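Local coordinates for fructooligosaccharide ABC transporter substrate-binding protein FusA (Streptococcus pneumoniae, PDB 5G5Y) that captures short- and long-chain fructooligosaccharides, preferring tetrasaccharides and larger, and delivers them to an ABC transporter for import, at residues A[96-101]-A[385-390]. Sequence-based numbering, arbitrary orientation.
Sequences KKILDE and AILDSY
E101 reaches from the last turn of helix 93-101 to S389, and S389 OG donates a hydrogen bond to the syn lone pair of E101 OE2 at 3.2 Å. E101 CG lies anti to its own N (chi1 -176°) and the chain runs on extended, which carries the carboxylate across to the 3-10 turn 388-390. A water accepts from S389 N and gives a weak bond to the same E101 OE2. L387 comes from the opposite direction, its CD1 against E101 OE1 at 3.7 Å. One turn back, I98 makes the apolar half: I98 CD1 meets A385 CB at 3.7 Å, and I98 CG2 faces L387 CD2. I98 CG1 sits 4.0 Å from Y390 OH, and the side chains of I98 and Y390 cross at about a right angle. In this member of the solute-binding protein 1 family, helix 93-101 thus packs on the end of edge strand 384-386 and the turn that follows; the strand pairs in parallel with strand 121-123, home of the substrate-binding E123. Y390 N bonds to L387 O, and L387 N lies over the centre of the Y390 ring, 3.6 Å above its plane. Farther out, Y330 touches both I98 and A385, while E124, a ligand of a zinc ion, accepts from D388 N through OE1.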
loop_
_atom_site.group_PDB
_atom_site.type_symbol
_atom_site.label_atom_id
_atom_site.label_comp_id
_atom_site.label_asym_id
_atom_site.label_seq_id
_atom_site.Cartn_x
_atom_site.Cartn_y
_atom_site.Cartn_z
ATOM N N LYS A 96 -16.734 5.133 -17.053
ATOM C CA LYS A 96 -16.487 6.455 -17.674
ATOM C C LYS A 96 -16.712 7.637 -16.710
ATOM O O LYS A 96 -15.991 8.652 -16.775
ATOM C CB LYS A 96 -17.355 6.638 -18.919
ATOM C CG LYS A 96 -16.833 5.900 -20.109
ATOM C CD LYS A 96 -17.923 5.759 -21.175
ATOM C CE LYS A 96 -18.156 7.031 -21.958
ATOM N NZ LYS A 96 -19.385 6.824 -22.798
ATOM N N LYS A 97 -17.695 7.513 -15.815
ATOM C CA LYS A 97 -17.945 8.546 -14.813
ATOM C C LYS A 97 -16.785 8.670 -13.789
ATOM O O LYS A 97 -16.408 9.746 -13.374
ATOM C CB LYS A 97 -19.249 8.282 -14.074
ATOM C CG LYS A 97 -19.654 9.445 -13.178
ATOM C CD LYS A 97 -20.991 9.211 -12.502
ATOM C CE LYS A 97 -21.237 10.275 -11.439
ATOM N NZ LYS A 97 -22.629 10.124 -10.936
ATOM N N ILE A 98 -16.241 7.545 -13.380
ATOM C CA ILE A 98 -15.048 7.521 -12.520
ATOM C C ILE A 98 -13.870 8.209 -13.220
ATOM O O ILE A 98 -13.209 9.084 -12.594
ATOM C CB ILE A 98 -14.709 6.071 -12.100
ATOM C CG1 ILE A 98 -15.808 5.499 -11.199
ATOM C CG2 ILE A 98 -13.374 5.964 -11.349
ATOM C CD1 ILE A 98 -15.965 4.008 -11.299
ATOM N N LEU A 99 -13.615 7.847 -14.491
ATOM C CA LEU A 99 -12.493 8.381 -15.239
ATOM C C LEU A 99 -12.642 9.859 -15.591
ATOM O O LEU A 99 -11.647 10.568 -15.671
ATOM C CB LEU A 99 -12.212 7.549 -16.492
ATOM C CG LEU A 99 -11.867 6.078 -16.234
ATOM C CD1 LEU A 99 -11.624 5.407 -17.553
ATOM C CD2 LEU A 99 -10.668 5.933 -15.304
ATOM N N ASP A 100 -13.887 10.309 -15.722
ATOM C CA ASP A 100 -14.209 11.718 -15.846
ATOM C C ASP A 100 -13.953 12.499 -14.540
ATOM O O ASP A 100 -13.414 13.590 -14.605
ATOM C CB ASP A 100 -15.677 11.873 -16.296
ATOM C CG ASP A 100 -16.004 13.294 -16.737
ATOM O OD1 ASP A 100 -15.510 13.694 -17.818
ATOM O OD2 ASP A 100 -16.721 14.008 -15.992
ATOM N N GLU A 101 -14.337 11.973 -13.382
ATOM C CA GLU A 101 -14.091 12.622 -12.077
ATOM C C GLU A 101 -12.579 12.576 -11.745
ATOM O O GLU A 101 -12.048 13.511 -11.156
ATOM C CB GLU A 101 -14.892 11.946 -10.933
ATOM C CG GLU A 101 -14.774 12.625 -9.542
ATOM C CD GLU A 101 -15.600 11.982 -8.403
ATOM O OE1 GLU A 101 -16.643 11.347 -8.690
ATOM O OE2 GLU A 101 -15.225 12.129 -7.190
ATOM N N ALA A 385 -14.168 0.379 -8.050
ATOM C CA ALA A 385 -13.689 1.670 -7.609
ATOM C C ALA A 385 -14.467 2.238 -6.453
ATOM O O ALA A 385 -15.693 2.334 -6.514
ATOM C CB ALA A 385 -13.690 2.680 -8.728
ATOM N N ILE A 386 -13.713 2.625 -5.425
ATOM C CA ILE A 386 -14.221 3.386 -4.275
ATOM C C ILE A 386 -13.440 4.692 -4.211
ATOM O O ILE A 386 -12.209 4.703 -3.996
ATOM C CB ILE A 386 -14.083 2.619 -2.966
ATOM C CG1 ILE A 386 -14.763 1.244 -3.097
ATOM C CG2 ILE A 386 -14.718 3.380 -1.806
ATOM C CD1 ILE A 386 -14.461 0.294 -1.962
ATOM N N LEU A 387 -14.163 5.781 -4.416
ATOM C CA LEU A 387 -13.583 7.122 -4.414
ATOM C C LEU A 387 -13.828 7.727 -3.045
ATOM O O LEU A 387 -14.793 7.373 -2.349
ATOM C CB LEU A 387 -14.184 7.993 -5.508
ATOM C CG LEU A 387 -14.050 7.433 -6.923
ATOM C CD1 LEU A 387 -14.538 8.427 -7.945
ATOM C CD2 LEU A 387 -12.622 7.011 -7.226
ATOM N N ASP A 388 -12.927 8.622 -2.664
ATOM C CA ASP A 388 -13.014 9.290 -1.392
ATOM C C ASP A 388 -14.320 10.083 -1.228
ATOM O O ASP A 388 -14.828 10.175 -0.122
ATOM C CB ASP A 388 -11.792 10.155 -1.176
ATOM C CG ASP A 388 -11.641 10.593 0.273
ATOM O OD1 ASP A 388 -11.481 9.725 1.156
ATOM O OD2 ASP A 388 -11.667 11.821 0.510
ATOM N N SER A 389 -14.898 10.577 -2.325
ATOM C CA SER A 389 -16.229 11.199 -2.285
ATOM C C SER A 389 -17.409 10.267 -1.860
ATOM O O SER A 389 -18.502 10.740 -1.567
ATOM C CB SER A 389 -16.552 11.821 -3.644
ATOM O OG SER A 389 -16.587 10.843 -4.655
ATOM N N TYR A 390 -17.218 8.958 -1.888
ATOM C CA TYR A 390 -18.308 8.019 -1.569
ATOM C C TYR A 390 -18.592 7.962 -0.052
ATOM O O TYR A 390 -19.692 7.546 0.349
ATOM C CB TYR A 390 -17.977 6.601 -2.011
ATOM C CG TYR A 390 -17.859 6.347 -3.498
ATOM C CD1 TYR A 390 -17.924 7.377 -4.435
ATOM C CD2 TYR A 390 -17.729 5.047 -3.973
ATOM C CE1 TYR A 390 -17.842 7.132 -5.789
ATOM C CE2 TYR A 390 -17.626 4.788 -5.321
ATOM C CZ TYR A 390 -17.676 5.818 -6.237
ATOM O OH TYR A 390 -17.562 5.562 -7.607
HETATM O O HOH W 1 -13.010 11.488 -4.713
#